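Local coordinates for penicillin-binding protein A (Mycobacterium tuberculosis, PDB 3UN7) that probably cross-links the peptides of the peptidoglycan cell wall as a D,D-transpeptidase of the penicillin-binding protein family and contributes to regulating cell length, at residues R21-I26 with A70-E75; R47-P52 with P57-Y62; L64-T69 with Q167-L172. One frame throughout, in Å; residues are numbered along the deposited sequence.

Contact 1: residues R21-I26 with A70-E75; sequences RQRGQI and ALERAE
R23 reaches E72 because its CG stands anti to the backbone N (chi1 -177°) and the chain runs extended from CG to NE, while the glutamate chain folds back at chi2 (-81°) to present its carboxylate. Both residues belong to the N-terminal dimerisation-domain region of penicillin-binding protein A, where the loop leading into strand 26-28 meets the short helix 70-74. The grip is side-on and both donors go to a single oxygen: NE of R23 lies 2.9 Å from OE1 of E72, and NH2 of R23 lies 3.0 Å from the same OE1. That oxygen sits in the guanidinium plane, yet the carboxylate is turned 42° against it, and both nitrogens arrive from the same face, above the carboxylate plane. NH2 of R23 adds a weak hydrogen bond to the backbone O of E72 at 2.9 Å, which also brings the guanidinium up to the helix backbone. Such a buried pair illustrates how charges inside a fold are shared among several partners: NH1 of R23 pairs with D76, and OE2 of E72 pairs with R47, so that positive groups flank the carboxylate and would be expected to favour its ionised form. Beside the salt bridge, I26 adds an apolar contact through its CD1 methyl. CD1 of I26 packs 4.1 Å from CB of L71, and L71 itself continues onto V339 of strand 339-343. The same methyl of I26 also rests against the carboxylate of E72, with CD1 3.8 Å from OE1.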
loop_
_atom_site.group_PDB
_atom_site.type_symbol
_atom_site.label_atom_id
_atom_site.label_comp_id
_atom_site.label_asym_id
_atom_site.label_seq_id
_atom_site.Cartn_x
_atom_site.Cartn_y
_atom_site.Cartn_z
ATOM N N ARG A 21 18.225 15.088 26.463
ATOM C CA ARG A 21 16.849 15.494 26.756
ATOM C C ARG A 21 15.846 14.428 26.310
ATOM O O ARG A 21 16.129 13.648 25.391
ATOM C CB ARG A 21 16.535 16.828 26.056
ATOM C CG ARG A 21 17.356 18.012 26.557
ATOM C CD ARG A 21 17.106 19.248 25.693
ATOM N NE ARG A 21 18.240 19.544 24.812
ATOM C CZ ARG A 21 18.355 19.152 23.548
ATOM N NH1 ARG A 21 17.406 18.419 22.969
ATOM N NH2 ARG A 21 19.435 19.493 22.859
ATOM N N GLN A 22 14.686 14.393 26.969
ATOM C CA GLN A 22 13.694 13.354 26.714
ATOM C C GLN A 22 12.936 13.561 25.409
ATOM O O GLN A 22 12.077 14.432 25.305
ATOM C CB GLN A 22 12.708 13.182 27.879
ATOM C CG GLN A 22 11.802 11.957 27.676
ATOM C CD GLN A 22 11.010 11.559 28.911
ATOM O OE1 GLN A 22 10.628 12.401 29.727
ATOM N NE2 GLN A 22 10.765 10.259 29.054
ATOM N N ARG A 23 13.266 12.737 24.424
ATOM C CA ARG A 23 12.597 12.737 23.124
ATOM C C ARG A 23 11.148 12.317 23.318
ATOM O O ARG A 23 10.844 11.500 24.185
ATOM C CB ARG A 23 13.311 11.768 22.190
ATOM C CG ARG A 23 12.777 11.713 20.770
ATOM C CD ARG A 23 13.731 10.889 19.920
ATOM N NE ARG A 23 13.324 10.821 18.521
ATOM C CZ ARG A 23 13.600 11.739 17.610
ATOM N NH1 ARG A 23 14.283 12.839 17.947
ATOM N NH2 ARG A 23 13.186 11.564 16.360
ATOM N N GLY A 24 10.255 12.887 22.524
ATOM C CA GLY A 24 8.834 12.605 22.665
ATOM C C GLY A 24 8.438 11.291 22.044
ATOM O O GLY A 24 9.280 10.580 21.477
ATOM N N GLN A 25 7.144 10.983 22.130
ATOM C CA GLN A 25 6.606 9.668 21.767
ATOM C C GLN A 25 5.954 9.659 20.391
ATOM O O GLN A 25 5.385 10.665 19.951
ATOM C CB GLN A 25 5.522 9.243 22.772
ATOM C CG GLN A 25 5.926 9.325 24.232
ATOM C CD GLN A 25 4.753 9.165 25.179
ATOM O OE1 GLN A 25 3.601 9.454 24.830
ATOM N NE2 GLN A 25 5.038 8.708 26.384
ATOM N N ILE A 26 6.012 8.506 19.730
ATOM C CA ILE A 26 5.198 8.255 18.528
ATOM C C ILE A 26 4.098 7.305 18.961
ATOM O O ILE A 26 4.392 6.264 19.536
ATOM C CB ILE A 26 6.032 7.625 17.399
ATOM C CG1 ILE A 26 7.202 8.553 17.024
ATOM C CG2 ILE A 26 5.136 7.284 16.181
ATOM C CD1 ILE A 26 8.182 7.957 15.987
ATOM N N ALA A 70 12.138 7.222 8.649
ATOM C CA ALA A 70 10.675 7.290 8.713
ATOM C C ALA A 70 10.184 8.450 9.607
ATOM O O ALA A 70 10.681 9.569 9.462
ATOM C CB ALA A 70 10.078 5.937 9.136
ATOM N N LEU A 71 9.246 8.200 10.525
ATOM C CA LEU A 71 8.693 9.309 11.345
ATOM C C LEU A 71 9.662 9.885 12.371
ATOM O O LEU A 71 9.537 11.050 12.736
ATOM C CB LEU A 71 7.399 8.911 12.046
ATOM C CG LEU A 71 6.138 8.776 11.204
ATOM C CD1 LEU A 71 4.967 8.422 12.132
ATOM C CD2 LEU A 71 5.852 10.066 10.402
ATOM N N GLU A 72 10.621 9.080 12.844
ATOM C CA GLU A 72 11.679 9.640 13.702
ATOM C C GLU A 72 12.378 10.779 12.947
ATOM O O GLU A 72 12.713 11.829 13.524
ATOM C CB GLU A 72 12.709 8.580 14.135
ATOM C CG GLU A 72 12.170 7.432 15.010
ATOM C CD GLU A 72 12.019 7.783 16.494
ATOM O OE1 GLU A 72 11.771 8.966 16.836
ATOM O OE2 GLU A 72 12.152 6.860 17.330
ATOM N N ARG A 73 12.590 10.579 11.650
ATOM C CA ARG A 73 13.263 11.596 10.840
ATOM C C ARG A 73 12.302 12.734 10.484
ATOM O O ARG A 73 12.629 13.917 10.667
ATOM C CB ARG A 73 13.871 10.983 9.573
ATOM C CG ARG A 73 14.775 11.958 8.798
ATOM C CD ARG A 73 15.610 11.238 7.732
ATOM N NE ARG A 73 16.635 12.105 7.124
ATOM C CZ ARG A 73 17.829 12.374 7.664
ATOM N NH1 ARG A 73 18.185 11.876 8.852
ATOM N NH2 ARG A 73 18.680 13.168 7.020
ATOM N N ALA A 74 11.124 12.367 9.973
ATOM C CA ALA A 74 10.140 13.335 9.477
ATOM C C ALA A 74 9.627 14.248 10.589
ATOM O O ALA A 74 9.394 15.443 10.368
ATOM C CB ALA A 74 8.968 12.600 8.797
ATOM N N GLU A 75 9.478 13.692 11.791
ATOM C CA GLU A 75 8.949 14.475 12.909
ATOM C C GLU A 75 10.034 14.799 13.924
ATOM O O GLU A 75 9.746 15.160 15.056
ATOM C CB GLU A 75 7.760 13.752 13.577
ATOM C CG GLU A 75 6.581 13.489 12.660
ATOM C CD GLU A 75 5.856 14.758 12.190
ATOM O OE1 GLU A 75 5.042 14.634 11.266
ATOM O OE2 GLU A 75 6.083 15.864 12.723
#

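Contact 2: residues R47-P52 with P57-Y62; sequences RVYPNP and PVTGFY
A strand-loop-helix connection in the N-terminal dimerisation-domain region is closed here: the chain leaves edge strand 45-48, turns into helix 52-59 and comes back past the ring of Y49. That ring lies against the end of the helix and the residues that follow it. CD2 of Y49 is 3.6 Å from OG1 of T59, and CE2 of Y49 is 3.4 Å from the carbonyl O of G60. Farther along, OH of Y49 lies 2.9 Å from the backbone N of Y62; the same hydroxyl has a weak hydrogen bond to OE2 of E72. One aromatic side chain can thus span a whole chain reversal, touching T59 and G60 with CD2 and CE2. At G60 the backbone takes a positive phi (63°), a conformation that favours glycine, as the chain leaves the helix. R47 contributes its aliphatic part, CG lying 4.3 Å from CB of Y62, while its guanidinium is engaged by E72. T59 is held by a local bond and a bridge: OG1 donates to O of G60 at 2.9 Å, on a lone pair in the carbonyl plane, and accepts from a water that also donates to O of P52 at 2.8 Å.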
loop_
_atom_site.group_PDB
_atom_site.type_symbol
_atom_site.label_atom_id
_atom_site.label_comp_id
_atom_site.label_asym_id
_atom_site.label_seq_id
_atom_site.Cartn_x
_atom_site.Cartn_y
_atom_site.Cartn_z
ATOM N N ARG A 47 16.302 5.114 23.226
ATOM C CA ARG A 47 15.080 4.984 22.434
ATOM C C ARG A 47 14.623 3.543 22.476
ATOM O O ARG A 47 15.440 2.630 22.266
ATOM C CB ARG A 47 15.331 5.405 20.979
ATOM C CG ARG A 47 14.086 5.751 20.182
ATOM C CD ARG A 47 13.367 6.940 20.789
ATOM N NE ARG A 47 12.292 7.476 19.959
ATOM C CZ ARG A 47 11.347 8.302 20.407
ATOM N NH1 ARG A 47 11.327 8.665 21.686
ATOM N NH2 ARG A 47 10.417 8.783 19.572
ATOM N N VAL A 48 13.323 3.341 22.712
ATOM C CA VAL A 48 12.743 2.000 22.846
ATOM C C VAL A 48 11.565 1.824 21.883
ATOM O O VAL A 48 10.736 2.726 21.747
ATOM C CB VAL A 48 12.305 1.720 24.308
ATOM C CG1 VAL A 48 11.709 0.310 24.448
ATOM C CG2 VAL A 48 13.504 1.851 25.246
ATOM N N TYR A 49 11.510 0.670 21.222
ATOM C CA TYR A 49 10.453 0.338 20.259
ATOM C C TYR A 49 9.823 -0.935 20.781
ATOM O O TYR A 49 10.392 -2.014 20.579
ATOM C CB TYR A 49 11.056 0.110 18.856
ATOM C CG TYR A 49 11.801 1.331 18.357
ATOM C CD1 TYR A 49 13.154 1.513 18.634
ATOM C CD2 TYR A 49 11.134 2.328 17.636
ATOM C CE1 TYR A 49 13.838 2.650 18.179
ATOM C CE2 TYR A 49 11.802 3.476 17.208
ATOM C CZ TYR A 49 13.144 3.627 17.481
ATOM O OH TYR A 49 13.791 4.751 17.028
ATOM N N PRO A 50 8.682 -0.820 21.486
ATOM C CA PRO A 50 8.116 -1.998 22.179
ATOM C C PRO A 50 7.446 -3.064 21.299
ATOM O O PRO A 50 7.266 -4.187 21.764
ATOM C CB PRO A 50 7.101 -1.382 23.158
ATOM C CG PRO A 50 6.649 -0.136 22.497
ATOM C CD PRO A 50 7.881 0.394 21.735
ATOM N N ASN A 51 7.083 -2.735 20.055
ATOM C CA ASN A 51 6.614 -3.761 19.117
ATOM C C ASN A 51 7.368 -3.551 17.802
ATOM O O ASN A 51 6.772 -3.159 16.777
ATOM C CB ASN A 51 5.088 -3.704 18.939
ATOM C CG ASN A 51 4.513 -4.984 18.355
ATOM O OD1 ASN A 51 5.250 -5.871 17.917
ATOM N ND2 ASN A 51 3.179 -5.096 18.366
ATOM N N PRO A 52 8.689 -3.822 17.824
ATOM C CA PRO A 52 9.612 -3.156 16.900
ATOM C C PRO A 52 9.455 -3.538 15.422
ATOM O O PRO A 52 9.359 -2.644 14.581
ATOM C CB PRO A 52 10.997 -3.537 17.433
ATOM C CG PRO A 52 10.788 -4.813 18.202
ATOM C CD PRO A 52 9.368 -4.819 18.683
ATOM N N PRO A 57 8.147 0.116 9.772
ATOM C CA PRO A 57 7.818 0.949 8.614
ATOM C C PRO A 57 7.197 2.304 8.985
ATOM O O PRO A 57 7.242 3.238 8.176
ATOM C CB PRO A 57 6.779 0.092 7.872
ATOM C CG PRO A 57 7.158 -1.306 8.217
ATOM C CD PRO A 57 7.441 -1.177 9.698
ATOM N N VAL A 58 6.623 2.385 10.190
ATOM C CA VAL A 58 6.020 3.609 10.674
ATOM C C VAL A 58 7.043 4.400 11.501
ATOM O O VAL A 58 7.294 5.561 11.210
ATOM C CB VAL A 58 4.720 3.326 11.496
ATOM C CG1 VAL A 58 4.184 4.618 12.139
ATOM C CG2 VAL A 58 3.659 2.712 10.618
ATOM N N THR A 59 7.638 3.776 12.517
ATOM C CA THR A 59 8.552 4.528 13.398
ATOM C C THR A 59 9.878 4.850 12.704
ATOM O O THR A 59 10.408 5.931 12.867
ATOM C CB THR A 59 8.840 3.794 14.730
ATOM O OG1 THR A 59 9.517 2.571 14.458
ATOM C CG2 THR A 59 7.541 3.517 15.516
ATOM N N GLY A 60 10.394 3.895 11.940
ATOM C CA GLY A 60 11.790 3.887 11.536
ATOM C C GLY A 60 12.672 3.758 12.774
ATOM O O GLY A 60 12.231 3.235 13.819
ATOM N N PHE A 61 13.914 4.220 12.670
ATOM C CA PHE A 61 14.844 4.135 13.811
ATOM C C PHE A 61 15.438 5.482 14.165
ATOM O O PHE A 61 15.383 6.441 13.385
ATOM C CB PHE A 61 15.948 3.076 13.584
ATOM C CG PHE A 61 16.865 3.366 12.415
ATOM C CD1 PHE A 61 17.917 4.269 12.534
ATOM C CD2 PHE A 61 16.705 2.691 11.214
ATOM C CE1 PHE A 61 18.780 4.509 11.465
ATOM C CE2 PHE A 61 17.554 2.936 10.133
ATOM C CZ PHE A 61 18.592 3.840 10.257
ATOM N N TYR A 62 15.968 5.571 15.372
ATOM C CA TYR A 62 16.682 6.752 15.776
ATOM C C TYR A 62 17.978 6.246 16.391
ATOM O O TYR A 62 17.971 5.594 17.444
ATOM C CB TYR A 62 15.825 7.561 16.752
ATOM C CG TYR A 62 16.404 8.878 17.219
ATOM C CD1 TYR A 62 16.407 9.984 16.383
ATOM C CD2 TYR A 62 16.875 9.036 18.527
ATOM C CE1 TYR A 62 16.902 11.208 16.804
ATOM C CE2 TYR A 62 17.379 10.265 18.963
ATOM C CZ TYR A 62 17.386 11.350 18.092
ATOM O OH TYR A 62 17.873 12.589 18.483
HETATM O O HOH W 1 8.850 -0.098 15.603
#

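Contact 3: residues L64-T69 with Q167-L172; sequences LRYSST and QAWQRL
The ring of Y66 lies nearly flat against the indole of W169 in an offset stack, the planes only 12° apart and the centroid of the tyrosine ring 3.9 Å from that of the five-membered ring. This aromatic pair joins two parts of the penicillin-binding protein: Y66 sits in the turn between strands 62-63 and 67-68, a two-stranded antiparallel hairpin in the N-terminal region, and W169 stands on helix 162-174 of the transpeptidase domain. The closest approach is from CE2 of Y66 to CD1 of W169, at 3.5 Å. Displacement of the rings places CD2 of Y66 over the indole, while CG of W169 lies over the tyrosine face toward its rim. On that same side CB of W169 makes a CH-pi contact, 4.0 Å from the centroid of the Y66 ring and 29° off its normal, so the tyrosine is met by both the root of the tryptophan side chain and its ring. With chi1 at -172°, the tryptophan CG points away from its own backbone N and the indole projects from the helix toward the hairpin. The pair shows how two flat groups on a protein surface may join separate elements largely through the contact of their faces. W169 also touches F61 and L157, and Y66 touches Q165 and A166 of the same helix. CG of R65 lies over the opposite face of the tyrosine ring, toward its rim, and the arginine's guanidinium curls round to the hydroxyl, NH1 of R65 donating to OH of Y66 at 2.9 Å.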
loop_
_atom_site.group_PDB
_atom_site.type_symbol
_atom_site.label_atom_id
_atom_site.label_comp_id
_atom_site.label_asym_id
_atom_site.label_seq_id
_atom_site.Cartn_x
_atom_site.Cartn_y
_atom_site.Cartn_z
ATOM N N LEU A 64 22.308 6.666 17.215
ATOM C CA LEU A 64 23.482 7.500 17.455
ATOM C C LEU A 64 24.424 7.568 16.257
ATOM O O LEU A 64 24.930 8.643 15.906
ATOM C CB LEU A 64 24.249 6.997 18.669
ATOM C CG LEU A 64 23.700 7.334 20.039
ATOM C CD1 LEU A 64 24.499 6.585 21.086
ATOM C CD2 LEU A 64 23.787 8.836 20.268
ATOM N N ARG A 65 24.676 6.442 15.612
ATOM C CA ARG A 65 25.613 6.529 14.506
ATOM C C ARG A 65 24.991 6.547 13.111
ATOM O O ARG A 65 25.630 6.997 12.161
ATOM C CB ARG A 65 26.786 5.548 14.665
ATOM C CG ARG A 65 26.598 4.184 14.086
ATOM C CD ARG A 65 27.495 3.165 14.803
ATOM N NE ARG A 65 28.904 3.551 14.814
ATOM C CZ ARG A 65 29.778 3.250 13.857
ATOM N NH1 ARG A 65 29.402 2.556 12.794
ATOM N NH2 ARG A 65 31.031 3.649 13.968
ATOM N N TYR A 66 23.734 6.124 12.995
ATOM C CA TYR A 66 23.088 6.070 11.681
ATOM C C TYR A 66 21.947 7.066 11.454
ATOM O O TYR A 66 21.280 7.025 10.410
ATOM C CB TYR A 66 22.680 4.628 11.339
ATOM C CG TYR A 66 23.894 3.730 11.278
ATOM C CD1 TYR A 66 24.182 2.851 12.319
ATOM C CD2 TYR A 66 24.795 3.809 10.199
ATOM C CE1 TYR A 66 25.319 2.050 12.285
ATOM C CE2 TYR A 66 25.932 3.016 10.157
ATOM C CZ TYR A 66 26.186 2.134 11.197
ATOM O OH TYR A 66 27.319 1.354 11.183
ATOM N N SER A 67 21.753 7.974 12.415
ATOM C CA SER A 67 20.729 9.007 12.323
ATOM C C SER A 67 19.328 8.402 12.468
ATOM O O SER A 67 19.133 7.443 13.204
ATOM C CB SER A 67 20.860 9.809 11.013
ATOM O OG SER A 67 20.200 11.064 11.118
ATOM N N SER A 68 18.358 8.964 11.753
ATOM C CA SER A 68 16.964 8.605 11.926
ATOM C C SER A 68 16.352 8.236 10.584
ATOM O O SER A 68 16.881 8.628 9.539
ATOM C CB SER A 68 16.239 9.817 12.466
ATOM O OG SER A 68 16.467 10.925 11.580
ATOM N N THR A 69 15.228 7.514 10.613
ATOM C CA THR A 69 14.443 7.235 9.391
ATOM C C THR A 69 12.964 7.362 9.696
ATOM O O THR A 69 12.592 7.559 10.861
ATOM C CB THR A 69 14.651 5.799 8.860
ATOM O OG1 THR A 69 14.369 4.859 9.912
ATOM C CG2 THR A 69 16.074 5.603 8.349
ATOM N N GLN A 167 27.178 -3.683 13.510
ATOM C CA GLN A 167 26.925 -5.069 13.121
ATOM C C GLN A 167 25.504 -5.262 12.607
ATOM O O GLN A 167 25.310 -5.886 11.567
ATOM C CB GLN A 167 27.247 -6.039 14.260
ATOM C CG GLN A 167 28.715 -6.449 14.295
ATOM C CD GLN A 167 29.135 -7.085 15.614
ATOM O OE1 GLN A 167 28.296 -7.375 16.476
ATOM N NE2 GLN A 167 30.447 -7.292 15.783
ATOM N N ALA A 168 24.518 -4.698 13.311
ATOM C CA ALA A 168 23.130 -4.692 12.819
ATOM C C ALA A 168 23.029 -4.034 11.449
ATOM O O ALA A 168 22.353 -4.542 10.555
ATOM C CB ALA A 168 22.195 -3.997 13.806
ATOM N N TRP A 169 23.703 -2.897 11.299
ATOM C CA TRP A 169 23.702 -2.157 10.046
ATOM C C TRP A 169 24.222 -3.017 8.882
ATOM O O TRP A 169 23.606 -3.060 7.818
ATOM C CB TRP A 169 24.535 -0.882 10.189
ATOM C CG TRP A 169 24.448 0.031 9.015
ATOM C CD1 TRP A 169 25.424 0.272 8.083
ATOM C CD2 TRP A 169 23.317 0.814 8.625
ATOM N NE1 TRP A 169 24.965 1.170 7.145
ATOM C CE2 TRP A 169 23.676 1.517 7.457
ATOM C CE3 TRP A 169 22.031 0.994 9.155
ATOM C CZ2 TRP A 169 22.798 2.393 6.811
ATOM C CZ3 TRP A 169 21.156 1.855 8.505
ATOM C CH2 TRP A 169 21.545 2.549 7.353
ATOM N N GLN A 170 25.330 -3.714 9.117
ATOM C CA GLN A 170 25.976 -4.571 8.112
ATOM C C GLN A 170 25.130 -5.808 7.786
ATOM O O GLN A 170 24.950 -6.145 6.605
ATOM C CB GLN A 170 27.388 -4.946 8.594
ATOM C CG GLN A 170 28.107 -6.034 7.800
ATOM C CD GLN A 170 28.252 -7.324 8.595
ATOM O OE1 GLN A 170 27.425 -7.639 9.461
ATOM N NE2 GLN A 170 29.311 -8.072 8.313
ATOM N N ARG A 171 24.599 -6.463 8.824
ATOM C CA ARG A 171 23.673 -7.593 8.651
ATOM C C ARG A 171 22.443 -7.211 7.815
ATOM O O ARG A 171 22.068 -7.932 6.900
ATOM C CB ARG A 171 23.224 -8.163 10.008
ATOM C CG ARG A 171 24.285 -8.953 10.790
ATOM C CD ARG A 171 23.715 -9.478 12.123
ATOM N NE ARG A 171 24.212 -8.761 13.312
ATOM C CZ ARG A 171 23.454 -8.080 14.171
ATOM N NH1 ARG A 171 22.139 -7.990 13.995
ATOM N NH2 ARG A 171 24.013 -7.481 15.220
ATOM N N LEU A 172 21.826 -6.075 8.127
ATOM C CA LEU A 172 20.618 -5.628 7.427
ATOM C C LEU A 172 20.922 -5.217 5.988
ATOM O O LEU A 172 20.158 -5.516 5.065
ATOM C CB LEU A 172 19.933 -4.474 8.194
ATOM C CG LEU A 172 19.337 -4.814 9.574
ATOM C CD1 LEU A 172 18.894 -3.575 10.367
ATOM C CD2 LEU A 172 18.196 -5.817 9.467
#

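In the fold
From the N terminus, residues 21-26 lead into strand 26-28 and are met by helix 70-74, which closes the loop of contact 1. Contact 2 is nested inside that loop, a short closure in which 57-62 returns to 47-52 after strand 45-48 and helix 52-59. Contact 3 opens at 64-69, still within the first loop, and closes only at helix 162-174, so it crosses contact 1 and follows contact 2 in series. The three adjoin: E72 joins contacts 1 and 2, T69 reaches F61 between contacts 2 and 3, and R73 lies beside S67 and S68. Together they tie the strands, short helices and hairpin of the N-terminal region to one another and, through the hairpin, to helix 162-174 of the transpeptidase domain.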